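Serpin-12 (Manduca sexta, PDB 6CJ7) probably inhibits serine proteases as a serpin and controls the prophenoloxidase activation system in larval hemolymph. Local coordinates at residues S33-A38 with R376-T381; E197-S202 with P380-A385; Y232-V237 with F359-W364; P273-K278 with A322-D327. All blocks are in the same frame, centred on the assembly; numbering follows the deposited sequence.

Interaction 1. Residues S33-A38 with R376-T381; sequences SGNLAA and RIMDPT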
loop_
_atom_site.group_PDB
_atom_site.type_symbol
_atom_site.label_atom_id
_atom_site.label_comp_id
_atom_site.label_asym_id
_atom_site.label_seq_id
_atom_site.Cartn_x
_atom_site.Cartn_y
_atom_site.Cartn_z
ATOM N N SER A 33 1.860 -12.619 -12.607
ATOM C CA SER A 33 2.438 -13.460 -11.577
ATOM C C SER A 33 3.606 -12.719 -10.936
ATOM O O SER A 33 3.885 -11.557 -11.241
ATOM C CB SER A 33 2.874 -14.800 -12.163
ATOM O OG SER A 33 3.812 -14.602 -13.203
ATOM N N GLY A 34 4.293 -13.394 -10.032
ATOM C CA GLY A 34 5.454 -12.797 -9.409
ATOM C C GLY A 34 5.103 -12.030 -8.155
ATOM O O GLY A 34 3.938 -11.878 -7.770
ATOM N N ASN A 35 6.154 -11.537 -7.500
ATOM C CA ASN A 35 5.968 -10.678 -6.334
ATOM C C ASN A 35 5.067 -9.502 -6.681
ATOM O O ASN A 35 5.174 -8.907 -7.759
ATOM C CB ASN A 35 7.313 -10.152 -5.833
ATOM C CG ASN A 35 8.125 -11.212 -5.132
ATOM O OD1 ASN A 35 7.593 -12.242 -4.748
ATOM N ND2 ASN A 35 9.416 -10.969 -4.981
ATOM N N LEU A 36 4.172 -9.168 -5.761
ATOM C CA LEU A 36 3.283 -8.034 -5.951
ATOM C C LEU A 36 3.108 -7.324 -4.621
ATOM O O LEU A 36 2.851 -7.970 -3.600
ATOM C CB LEU A 36 1.933 -8.491 -6.505
ATOM C CG LEU A 36 1.017 -7.370 -6.986
ATOM C CD1 LEU A 36 1.525 -6.823 -8.313
ATOM C CD2 LEU A 36 -0.418 -7.874 -7.100
ATOM N N ALA A 37 3.230 -5.996 -4.635
ATOM C CA ALA A 37 3.122 -5.208 -3.414
ATOM C C ALA A 37 2.446 -3.889 -3.739
ATOM O O ALA A 37 2.735 -3.286 -4.775
ATOM C CB ALA A 37 4.498 -4.943 -2.803
ATOM N N ALA A 38 1.553 -3.446 -2.854
ATOM C CA ALA A 38 0.903 -2.156 -3.022
ATOM C C ALA A 38 0.280 -1.763 -1.698
ATOM O O ALA A 38 0.069 -2.603 -0.816
ATOM C CB ALA A 38 -0.173 -2.177 -4.112
ATOM N N ARG A 376 1.980 -10.077 -2.048
ATOM C CA ARG A 376 2.012 -11.478 -2.434
ATOM C C ARG A 376 3.482 -11.835 -2.641
ATOM O O ARG A 376 4.119 -11.374 -3.594
ATOM C CB ARG A 376 1.171 -11.703 -3.693
ATOM C CG ARG A 376 1.271 -13.119 -4.313
ATOM C CD ARG A 376 0.379 -13.227 -5.509
ATOM N NE ARG A 376 1.037 -12.590 -6.647
ATOM C CZ ARG A 376 0.466 -12.315 -7.809
ATOM N NH1 ARG A 376 -0.791 -12.647 -8.016
ATOM N NH2 ARG A 376 1.168 -11.715 -8.759
ATOM N N ILE A 377 4.027 -12.633 -1.734
ATOM C CA ILE A 377 5.445 -12.969 -1.751
ATOM C C ILE A 377 5.583 -14.304 -2.471
ATOM O O ILE A 377 5.348 -15.369 -1.888
ATOM C CB ILE A 377 6.040 -13.020 -0.340
ATOM C CG1 ILE A 377 5.694 -11.729 0.413
ATOM C CG2 ILE A 377 7.533 -13.282 -0.410
ATOM C CD1 ILE A 377 6.518 -10.549 0.018
ATOM N N MET A 378 5.953 -14.242 -3.757
ATOM C CA MET A 378 6.285 -15.417 -4.555
ATOM C C MET A 378 7.739 -15.829 -4.429
ATOM O O MET A 378 8.061 -16.997 -4.675
ATOM C CB MET A 378 5.998 -15.189 -6.046
ATOM C CG MET A 378 4.578 -14.796 -6.386
ATOM S SD MET A 378 3.271 -15.845 -5.662
ATOM C CE MET A 378 3.247 -17.346 -6.739
ATOM N N ASP A 379 8.623 -14.893 -4.119
ATOM C CA ASP A 379 10.061 -15.155 -4.117
ATOM C C ASP A 379 10.714 -14.128 -3.204
ATOM O O ASP A 379 10.955 -12.993 -3.626
ATOM C CB ASP A 379 10.635 -15.062 -5.538
ATOM C CG ASP A 379 12.108 -15.440 -5.616
ATOM O OD1 ASP A 379 12.763 -15.544 -4.555
ATOM O OD2 ASP A 379 12.619 -15.626 -6.749
ATOM N N PRO A 380 11.014 -14.481 -1.952
ATOM C CA PRO A 380 11.567 -13.490 -1.021
ATOM C C PRO A 380 12.998 -13.073 -1.329
ATOM O O PRO A 380 13.503 -12.168 -0.655
ATOM C CB PRO A 380 11.483 -14.210 0.334
ATOM C CG PRO A 380 11.628 -15.662 -0.028
ATOM C CD PRO A 380 10.862 -15.809 -1.330
ATOM N N THR A 381 13.669 -13.705 -2.299
ATOM C CA THR A 381 15.042 -13.346 -2.635
ATOM C C THR A 381 15.120 -12.176 -3.602
ATOM O O THR A 381 16.220 -11.678 -3.861
ATOM C CB THR A 381 15.788 -14.543 -3.238
ATOM O OG1 THR A 381 15.278 -14.840 -4.550
ATOM C CG2 THR A 381 15.635 -15.766 -2.352
#
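Leu36 and Arg376 make a hydrogen-bonded antiparallel pair that joins short strand 36-38 to the end of strand 370-377, the two strands that serpin nomenclature calls s6B and s5B of sheet B. Leu36 N gives to Arg376 O, and Arg376 N returns the bond to Leu36 O at 2.8 Å. The Arg376 side chain leaves the strand and bends at chi3 (79°), which brings the guanidinium back to Gly34, just before the pair. NE and NH2 both reach Gly34 O side-on and close to the guanidinium plane, with NH2 the nearer of the two at 2.9 Å from that oxygen. Leu36 CD2 lies over one guanidinium face. NH2 also bonds to Gln32 O, and NH1 forms a salt bridge with Asp246, so this largely buried cation has partners on several sides. Gly34 takes a backbone conformation that calls for glycine, while Met378 CG rests 3.3 Å from Gly34 O.

Asn35 works as a clamp on the chain beyond the strand. Its OD1 takes the backbone N-H of both Met378 and Asp379, the first at 2.8 Å from Met378 N. From the other end of the amide, Asn35 ND2 reaches Asp379 O at 2.9 Å, almost straight at 174° and within the amide plane.

Interaction 2. Residues E197-S202 with P380-A385; sequences EKKVAS and PTLEHA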
loop_
_atom_site.group_PDB
_atom_site.type_symbol
_atom_site.label_atom_id
_atom_site.label_comp_id
_atom_site.label_asym_id
_atom_site.label_seq_id
_atom_site.Cartn_x
_atom_site.Cartn_y
_atom_site.Cartn_z
ATOM N N GLU A 197 10.782 -24.584 -8.531
ATOM C CA GLU A 197 12.158 -24.118 -8.376
ATOM C C GLU A 197 12.490 -23.883 -6.903
ATOM O O GLU A 197 11.698 -23.286 -6.171
ATOM C CB GLU A 197 12.356 -22.824 -9.157
ATOM C CG GLU A 197 13.776 -22.300 -9.130
ATOM C CD GLU A 197 13.905 -20.935 -9.795
ATOM O OE1 GLU A 197 12.930 -20.474 -10.427
ATOM O OE2 GLU A 197 14.986 -20.320 -9.698
ATOM N N LYS A 198 13.657 -24.365 -6.465
ATOM C CA LYS A 198 14.146 -24.155 -5.105
ATOM C C LYS A 198 15.157 -23.014 -5.080
ATOM O O LYS A 198 16.039 -22.941 -5.943
ATOM C CB LYS A 198 14.814 -25.420 -4.548
ATOM C CG LYS A 198 13.921 -26.637 -4.342
ATOM C CD LYS A 198 14.765 -27.900 -4.070
ATOM C CE LYS A 198 14.954 -28.164 -2.563
ATOM N NZ LYS A 198 15.969 -29.238 -2.211
ATOM N N LYS A 199 15.044 -22.144 -4.076
ATOM C CA LYS A 199 15.967 -21.029 -3.873
ATOM C C LYS A 199 16.293 -20.876 -2.394
ATOM O O LYS A 199 15.388 -20.901 -1.548
ATOM C CB LYS A 199 15.380 -19.702 -4.370
ATOM C CG LYS A 199 15.464 -19.453 -5.862
ATOM C CD LYS A 199 15.369 -17.942 -6.123
ATOM C CE LYS A 199 15.257 -17.601 -7.596
ATOM N NZ LYS A 199 15.051 -16.137 -7.788
ATOM N N VAL A 200 17.575 -20.650 -2.096
ATOM C CA VAL A 200 18.003 -20.383 -0.723
ATOM C C VAL A 200 17.463 -19.040 -0.263
ATOM O O VAL A 200 17.561 -18.041 -0.988
ATOM C CB VAL A 200 19.534 -20.414 -0.644
ATOM C CG1 VAL A 200 20.024 -19.782 0.653
ATOM C CG2 VAL A 200 20.015 -21.837 -0.772
ATOM N N ALA A 201 16.892 -19.010 0.943
ATOM C CA ALA A 201 16.442 -17.774 1.566
ATOM C C ALA A 201 16.837 -17.782 3.040
ATOM O O ALA A 201 17.146 -18.830 3.626
ATOM C CB ALA A 201 14.920 -17.574 1.425
ATOM N N SER A 202 16.842 -16.590 3.631
ATOM C CA SER A 202 17.191 -16.402 5.040
ATOM C C SER A 202 15.927 -16.416 5.889
ATOM O O SER A 202 15.151 -15.454 5.886
ATOM C CB SER A 202 17.954 -15.093 5.232
ATOM O OG SER A 202 19.231 -15.167 4.627
ATOM N N PRO A 380 11.014 -14.481 -1.952
ATOM C CA PRO A 380 11.567 -13.490 -1.021
ATOM C C PRO A 380 12.998 -13.073 -1.329
ATOM O O PRO A 380 13.503 -12.168 -0.655
ATOM C CB PRO A 380 11.483 -14.210 0.334
ATOM C CG PRO A 380 11.628 -15.662 -0.028
ATOM C CD PRO A 380 10.862 -15.809 -1.330
ATOM N N THR A 381 13.669 -13.705 -2.299
ATOM C CA THR A 381 15.042 -13.346 -2.635
ATOM C C THR A 381 15.120 -12.176 -3.602
ATOM O O THR A 381 16.220 -11.678 -3.861
ATOM C CB THR A 381 15.788 -14.543 -3.238
ATOM O OG1 THR A 381 15.278 -14.840 -4.550
ATOM C CG2 THR A 381 15.635 -15.766 -2.352
ATOM N N LEU A 382 13.989 -11.738 -4.144
ATOM C CA LEU A 382 13.945 -10.668 -5.126
ATOM C C LEU A 382 13.328 -9.434 -4.496
ATOM O O LEU A 382 12.305 -9.522 -3.808
ATOM C CB LEU A 382 13.138 -11.088 -6.360
ATOM C CG LEU A 382 13.756 -12.263 -7.122
ATOM C CD1 LEU A 382 12.865 -12.714 -8.265
ATOM C CD2 LEU A 382 15.136 -11.899 -7.630
ATOM N N GLU A 383 13.952 -8.286 -4.735
ATOM C CA GLU A 383 13.510 -7.045 -4.118
ATOM C C GLU A 383 12.455 -6.298 -4.923
ATOM O O GLU A 383 11.886 -5.333 -4.406
ATOM C CB GLU A 383 14.713 -6.122 -3.888
ATOM C CG GLU A 383 15.825 -6.777 -3.092
ATOM C CD GLU A 383 16.675 -5.774 -2.344
ATOM O OE1 GLU A 383 16.851 -4.644 -2.849
ATOM O OE2 GLU A 383 17.162 -6.117 -1.245
ATOM N N HIS A 384 12.158 -6.713 -6.153
ATOM C CA HIS A 384 11.254 -5.960 -7.015
ATOM C C HIS A 384 9.968 -6.733 -7.290
ATOM O O HIS A 384 9.938 -7.968 -7.233
ATOM C CB HIS A 384 11.931 -5.603 -8.338
ATOM C CG HIS A 384 12.428 -6.791 -9.103
ATOM N ND1 HIS A 384 11.597 -7.809 -9.525
ATOM C CD2 HIS A 384 13.675 -7.128 -9.515
ATOM C CE1 HIS A 384 12.310 -8.717 -10.167
ATOM N NE2 HIS A 384 13.573 -8.329 -10.175
ATOM N N ALA A 385 8.909 -5.984 -7.600
ATOM C CA ALA A 385 7.629 -6.556 -8.010
ATOM C C ALA A 385 7.434 -6.441 -9.522
ATOM O O ALA A 385 8.351 -6.065 -10.251
ATOM C CB ALA A 385 6.482 -5.879 -7.282
#
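Thr381 and Lys199 meet where the chain after strand 370-377 passes strand 198-215. The extended lysine chain runs past the threonine hydroxyl, with Lys199 CD 3.5 Å from Thr381 OG1. Lys199 NZ is equally far from that oxygen, so the hydrogen bond between them is a weak one. The other branch of the threonine goes to the strand backbone: Thr381 CG2 lies 3.3 Å from Val200 O. One torsion serves both contacts, because chi1 of 70° sets OG1 between the backbone N and the carbonyl carbon and turns the methyl anti to that carbon. On one flank Ala201 CB packs on the ring of Pro380 at its CG atom, 4.1 Å away. On the other, Leu382 crosses the lysine at about a right angle and brings CD1 to 4.1 Å from Lys199 NZ.

The lysine's strong partner stands one step further out. NZ forms a salt bridge with Asp379 OD2, while OD1 of the same carboxylate accepts from Thr381 N, which closes an Asx turn, and also from Thr381 OG1. Asp379 therefore probably fixes the threonine and the ammonium group together. Pro380 is backed by Phe191, Pro273 and Phe275, and further along the tail Glu383 and Ala385 make backbone bonds with Lys278.

This is structural packing of the serpin fold: the C-terminal tail lies against strand 198-215 at the part that pairs with strand 187-192, the hairpin known in the family as s3C and s4C of sheet C.

Interaction 3. Residues Y232-V237 with F359-W364; sequences YSLIVV and FLAILW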
loop_
_atom_site.group_PDB
_atom_site.type_symbol
_atom_site.label_atom_id
_atom_site.label_comp_id
_atom_site.label_asym_id
_atom_site.label_seq_id
_atom_site.Cartn_x
_atom_site.Cartn_y
_atom_site.Cartn_z
ATOM N N TYR A 232 1.286 -1.526 14.868
ATOM C CA TYR A 232 1.062 -2.217 13.610
ATOM C C TYR A 232 1.208 -3.712 13.845
ATOM O O TYR A 232 1.844 -4.148 14.807
ATOM C CB TYR A 232 2.063 -1.793 12.511
ATOM C CG TYR A 232 2.160 -0.294 12.335
ATOM C CD1 TYR A 232 1.293 0.380 11.481
ATOM C CD2 TYR A 232 3.122 0.440 13.018
ATOM C CE1 TYR A 232 1.376 1.757 11.337
ATOM C CE2 TYR A 232 3.206 1.808 12.889
ATOM C CZ TYR A 232 2.342 2.462 12.030
ATOM O OH TYR A 232 2.433 3.830 11.892
ATOM N N SER A 233 0.671 -4.495 12.913
ATOM C CA SER A 233 0.897 -5.934 12.881
ATOM C C SER A 233 1.271 -6.343 11.472
ATOM O O SER A 233 0.763 -5.786 10.503
ATOM C CB SER A 233 -0.357 -6.729 13.272
ATOM O OG SER A 233 -0.841 -6.352 14.549
ATOM N N LEU A 234 2.142 -7.344 11.362
ATOM C CA LEU A 234 2.302 -8.070 10.110
ATOM C C LEU A 234 1.453 -9.329 10.214
ATOM O O LEU A 234 1.695 -10.186 11.076
ATOM C CB LEU A 234 3.759 -8.414 9.798
ATOM C CG LEU A 234 3.963 -8.830 8.330
ATOM C CD1 LEU A 234 3.862 -7.616 7.402
ATOM C CD2 LEU A 234 5.300 -9.558 8.176
ATOM N N ILE A 235 0.435 -9.415 9.366
ATOM C CA ILE A 235 -0.456 -10.561 9.326
ATOM C C ILE A 235 0.008 -11.419 8.163
ATOM O O ILE A 235 0.034 -10.964 7.014
ATOM C CB ILE A 235 -1.919 -10.121 9.178
ATOM C CG1 ILE A 235 -2.300 -9.223 10.362
ATOM C CG2 ILE A 235 -2.842 -11.345 9.102
ATOM C CD1 ILE A 235 -3.645 -8.538 10.207
ATOM N N VAL A 236 0.444 -12.636 8.460
ATOM C CA VAL A 236 1.015 -13.529 7.457
ATOM C C VAL A 236 0.060 -14.694 7.272
ATOM O O VAL A 236 -0.365 -15.325 8.250
ATOM C CB VAL A 236 2.416 -14.014 7.863
ATOM C CG1 VAL A 236 3.013 -14.891 6.762
ATOM C CG2 VAL A 236 3.314 -12.825 8.174
ATOM N N VAL A 237 -0.293 -14.968 6.017
ATOM C CA VAL A 237 -1.320 -15.944 5.696
ATOM C C VAL A 237 -0.711 -16.928 4.712
ATOM O O VAL A 237 -0.222 -16.528 3.647
ATOM C CB VAL A 237 -2.576 -15.271 5.114
ATOM C CG1 VAL A 237 -3.715 -16.262 5.060
ATOM C CG2 VAL A 237 -2.969 -14.056 5.956
ATOM N N PHE A 359 3.294 -16.916 -0.007
ATOM C CA PHE A 359 2.425 -16.520 1.093
ATOM C C PHE A 359 2.011 -15.070 0.916
ATOM O O PHE A 359 2.555 -14.347 0.078
ATOM C CB PHE A 359 3.106 -16.726 2.461
ATOM C CG PHE A 359 4.348 -15.890 2.659
ATOM C CD1 PHE A 359 5.592 -16.385 2.284
ATOM C CD2 PHE A 359 4.281 -14.652 3.268
ATOM C CE1 PHE A 359 6.743 -15.634 2.479
ATOM C CE2 PHE A 359 5.420 -13.887 3.460
ATOM C CZ PHE A 359 6.654 -14.379 3.069
ATOM N N LEU A 360 1.025 -14.658 1.711
ATOM C CA LEU A 360 0.522 -13.290 1.723
ATOM C C LEU A 360 0.969 -12.606 3.005
ATOM O O LEU A 360 0.917 -13.203 4.084
ATOM C CB LEU A 360 -1.002 -13.259 1.683
ATOM C CG LEU A 360 -1.733 -13.796 0.469
ATOM C CD1 LEU A 360 -3.211 -13.481 0.661
ATOM C CD2 LEU A 360 -1.192 -13.142 -0.810
ATOM N N ALA A 361 1.396 -11.353 2.897
ATOM C CA ALA A 361 1.711 -10.558 4.075
ATOM C C ALA A 361 0.922 -9.263 4.017
ATOM O O ALA A 361 0.875 -8.603 2.979
ATOM C CB ALA A 361 3.215 -10.268 4.170
ATOM N N ILE A 362 0.315 -8.888 5.142
ATOM C CA ILE A 362 -0.510 -7.690 5.220
ATOM C C ILE A 362 0.005 -6.869 6.384
ATOM O O ILE A 362 0.107 -7.379 7.503
ATOM C CB ILE A 362 -1.996 -8.032 5.409
ATOM C CG1 ILE A 362 -2.506 -8.820 4.201
ATOM C CG2 ILE A 362 -2.830 -6.752 5.599
ATOM C CD1 ILE A 362 -3.927 -9.306 4.333
ATOM N N LEU A 363 0.376 -5.621 6.120
ATOM C CA LEU A 363 0.728 -4.701 7.190
ATOM C C LEU A 363 -0.544 -4.006 7.645
ATOM O O LEU A 363 -1.210 -3.336 6.847
ATOM C CB LEU A 363 1.779 -3.692 6.735
ATOM C CG LEU A 363 2.172 -2.733 7.869
ATOM C CD1 LEU A 363 3.039 -3.461 8.910
ATOM C CD2 LEU A 363 2.876 -1.495 7.307
ATOM N N TRP A 364 -0.890 -4.183 8.920
ATOM C CA TRP A 364 -2.170 -3.757 9.461
ATOM C C TRP A 364 -1.944 -2.615 10.439
ATOM O O TRP A 364 -1.061 -2.701 11.304
ATOM C CB TRP A 364 -2.854 -4.943 10.155
ATOM C CG TRP A 364 -4.292 -4.738 10.521
ATOM C CD1 TRP A 364 -4.805 -4.431 11.761
ATOM C CD2 TRP A 364 -5.413 -4.872 9.648
ATOM N NE1 TRP A 364 -6.176 -4.350 11.696
ATOM C CE2 TRP A 364 -6.573 -4.616 10.407
ATOM C CE3 TRP A 364 -5.548 -5.175 8.284
ATOM C CZ2 TRP A 364 -7.855 -4.659 9.849
ATOM C CZ3 TRP A 364 -6.825 -5.216 7.739
ATOM C CH2 TRP A 364 -7.949 -4.963 8.512
#
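Ile235 and Trp364 point to the same face of an antiparallel pair from serpin sheet B, strands s3B and s4B in family terms. With chi1 at -168°, Trp364 CG lies anti to the backbone N and the indole stands off the sheet, and the Ile235 side chain crosses it obliquely. The methyl Ile235 CD1 touches the root of the tryptophan side chain, 3.7 Å from Trp364 CB and only slightly farther from CG. Further along this face Ile235 lies beside Ile362 and Val237 beside Leu360, each pair meeting flank to flank, with Ile235 CB 4.3 Å from Ile362 CB. Helices 245-251 and 254-260 cover the row: Leu248 packs on Val237 and Leu360, while Val257 packs on Ile235, Ile362 and Trp364.

The reverse face carries Leu234, Val236, Ala361 and Leu363. Leu234 reaches across with CD1 to Ala361 CB at 4.2 Å. At one end Val236 CG1 comes 3.7 Å from Phe359 CD2. At the other end Tyr232 puts its CB against Leu363 CD1, and the carbonyl oxygen of Trp364 lies near the plane of the tyrosine ring, at its edge. That ring also meets Phe173 edge-to-face and takes part in a cation-pi contact with Arg87.

All twelve residues are buried, and the N-to-C directions of the two short strands make 162°, close to antiparallel. Three hydrogen-bonded pairs hold them, each with a bond in both directions. The middle one has Ile235 N 2.8 Å from Ile362 O, with the N-H aimed at the oxygen at 175°.

Interaction 4. Residues P273-K278 with A322-D327; sequences PKFSIK and AVLTID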
loop_
_atom_site.group_PDB
_atom_site.type_symbol
_atom_site.label_atom_id
_atom_site.label_comp_id
_atom_site.label_asym_id
_atom_site.label_seq_id
_atom_site.Cartn_x
_atom_site.Cartn_y
_atom_site.Cartn_z
ATOM N N PRO A 273 10.790 -15.967 6.131
ATOM C CA PRO A 273 11.883 -15.395 5.339
ATOM C C PRO A 273 11.959 -13.886 5.512
ATOM O O PRO A 273 10.949 -13.176 5.492
ATOM C CB PRO A 273 11.512 -15.777 3.900
ATOM C CG PRO A 273 10.298 -16.581 3.952
ATOM C CD PRO A 273 9.679 -16.500 5.300
ATOM N N LYS A 274 13.189 -13.401 5.690
ATOM C CA LYS A 274 13.463 -11.982 5.522
ATOM C C LYS A 274 13.164 -11.569 4.094
ATOM O O LYS A 274 13.496 -12.293 3.148
ATOM C CB LYS A 274 14.945 -11.662 5.800
ATOM C CG LYS A 274 15.378 -11.732 7.224
ATOM C CD LYS A 274 16.409 -10.650 7.512
ATOM C CE LYS A 274 17.815 -11.085 7.168
ATOM N NZ LYS A 274 18.806 -10.087 7.663
ATOM N N PHE A 275 12.571 -10.385 3.924
ATOM C CA PHE A 275 12.388 -9.866 2.575
ATOM C C PHE A 275 12.339 -8.348 2.602
ATOM O O PHE A 275 12.065 -7.725 3.631
ATOM C CB PHE A 275 11.131 -10.445 1.906
ATOM C CG PHE A 275 9.842 -10.064 2.570
ATOM C CD1 PHE A 275 9.202 -8.864 2.267
ATOM C CD2 PHE A 275 9.242 -10.920 3.477
ATOM C CE1 PHE A 275 8.005 -8.520 2.884
ATOM C CE2 PHE A 275 8.048 -10.593 4.081
ATOM C CZ PHE A 275 7.422 -9.389 3.799
ATOM N N SER A 276 12.627 -7.765 1.449
ATOM C CA SER A 276 12.378 -6.351 1.201
ATOM C C SER A 276 11.798 -6.251 -0.199
ATOM O O SER A 276 12.438 -6.695 -1.159
ATOM C CB SER A 276 13.672 -5.536 1.327
ATOM O OG SER A 276 13.423 -4.153 1.142
ATOM N N ILE A 277 10.590 -5.709 -0.326
ATOM C CA ILE A 277 9.893 -5.681 -1.609
ATOM C C ILE A 277 9.575 -4.233 -1.964
ATOM O O ILE A 277 9.050 -3.483 -1.137
ATOM C CB ILE A 277 8.629 -6.567 -1.581
ATOM C CG1 ILE A 277 7.963 -6.585 -2.958
ATOM C CG2 ILE A 277 7.647 -6.158 -0.488
ATOM C CD1 ILE A 277 6.871 -7.616 -3.074
ATOM N N LYS A 278 9.933 -3.837 -3.185
ATOM C CA LYS A 278 9.658 -2.497 -3.690
ATOM C C LYS A 278 8.857 -2.621 -4.969
ATOM O O LYS A 278 9.214 -3.409 -5.853
ATOM C CB LYS A 278 10.953 -1.729 -3.970
ATOM C CG LYS A 278 10.728 -0.370 -4.619
ATOM C CD LYS A 278 11.984 0.149 -5.297
ATOM C CE LYS A 278 12.053 1.663 -5.204
ATOM N NZ LYS A 278 10.705 2.269 -5.372
ATOM N N ALA A 322 5.507 1.522 -3.305
ATOM C CA ALA A 322 5.334 0.892 -2.001
ATOM C C ALA A 322 6.586 0.094 -1.689
ATOM O O ALA A 322 7.023 -0.710 -2.516
ATOM C CB ALA A 322 4.107 -0.029 -1.989
ATOM N N VAL A 323 7.172 0.320 -0.512
ATOM C CA VAL A 323 8.369 -0.406 -0.080
ATOM C C VAL A 323 8.112 -0.952 1.317
ATOM O O VAL A 323 7.773 -0.194 2.228
ATOM C CB VAL A 323 9.629 0.484 -0.067
ATOM C CG1 VAL A 323 10.821 -0.306 0.483
ATOM C CG2 VAL A 323 9.954 1.015 -1.463
ATOM N N LEU A 324 8.303 -2.263 1.496
ATOM C CA LEU A 324 8.155 -2.900 2.802
ATOM C C LEU A 324 9.384 -3.759 3.048
ATOM O O LEU A 324 9.740 -4.590 2.206
ATOM C CB LEU A 324 6.902 -3.775 2.863
ATOM C CG LEU A 324 6.766 -4.647 4.104
ATOM C CD1 LEU A 324 6.513 -3.753 5.320
ATOM C CD2 LEU A 324 5.636 -5.655 3.914
ATOM N N THR A 325 10.025 -3.566 4.196
ATOM C CA THR A 325 11.225 -4.311 4.561
ATOM C C THR A 325 11.001 -4.930 5.927
ATOM O O THR A 325 10.534 -4.248 6.842
ATOM C CB THR A 325 12.467 -3.403 4.613
ATOM O OG1 THR A 325 12.655 -2.773 3.338
ATOM C CG2 THR A 325 13.709 -4.203 4.959
ATOM N N ILE A 326 11.368 -6.206 6.083
ATOM C CA ILE A 326 11.376 -6.806 7.412
ATOM C C ILE A 326 12.745 -7.414 7.687
ATOM O O ILE A 326 13.441 -7.864 6.771
ATOM C CB ILE A 326 10.260 -7.867 7.605
ATOM C CG1 ILE A 326 10.490 -9.118 6.773
ATOM C CG2 ILE A 326 8.873 -7.272 7.316
ATOM C CD1 ILE A 326 9.577 -10.238 7.214
ATOM N N ASP A 327 13.132 -7.414 8.960
ATOM C CA ASP A 327 14.342 -8.115 9.398
ATOM C C ASP A 327 14.155 -8.501 10.861
ATOM O O ASP A 327 13.035 -8.477 11.379
ATOM C CB ASP A 327 15.610 -7.279 9.122
ATOM C CG ASP A 327 15.687 -5.983 9.918
ATOM O OD1 ASP A 327 15.001 -5.826 10.949
ATOM O OD2 ASP A 327 16.475 -5.104 9.500
#
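Ser276 OG and Thr325 OG1 are 2.7 Å apart, a hydrogen bond in which either hydroxyl could be the donor. It spans a non-hydrogen-bonded pair of two antiparallel strands, linking the strands at a position where their backbones do not. On the same face Val323 CG2 presses against the aliphatic part of Lys278, 3.5 Å from its CG. The ammonium of that lysine goes on to a salt bridge with Asp280.

The face with Phe275, Ile277, Leu324 and Ile326 is apolar and is built round the Phe275 ring. Chi1 of 64° sets CG between the backbone N and the carbonyl carbon, and the ring reaches toward the neighbouring strand. Ile326 covers one face of the ring off-centre, with CG1 at 4.1 Å from the centroid in a CH-pi contact and CD1 at 3.5 Å from Phe275 CE2. Leu324 comes in at the ring edge, its CD2 3.9 Å from Phe275 CE1. Phe373 lies against Leu324 from strand 370-377.

In the backbone, Ile326 N bonds to Phe275 O at 3.0 Å and 175°, and Ile277 and Leu324 exchange a pair of bonds.

These are the strands called s6A and s5A of serpin sheet A. Val323 on its far side bonds to Val171 of strand 165-174, consistent with the native, unexpanded sheet, and s5A leads toward residues 332-346, which are not modelled and fall where serpins carry the reactive-centre loop.

Interaction 3 is the mostly apolar core pairing of sheet B, wholly buried; interaction 1 continues that sheet, since Ile377 N probably bonds to Phe359 O, but uses amide and guanidinium groups where strand gives way to turn. Interaction 4 belongs to sheet A, with one apolar face and one mixed face, where a hydroxyl pair sits beside a valine-lysine contact. The two sheets pack together through Phe275, which meets Ile377 of interaction 1 and Phe359 of interaction 3. Interaction 2 is the smallest and most peripheral: it shares Pro380 and Thr381 with interaction 1, and the tail it describes probably bonds to Lys278 of interaction 4 through Glu383 O. Interactions 2 and 3 do not touch.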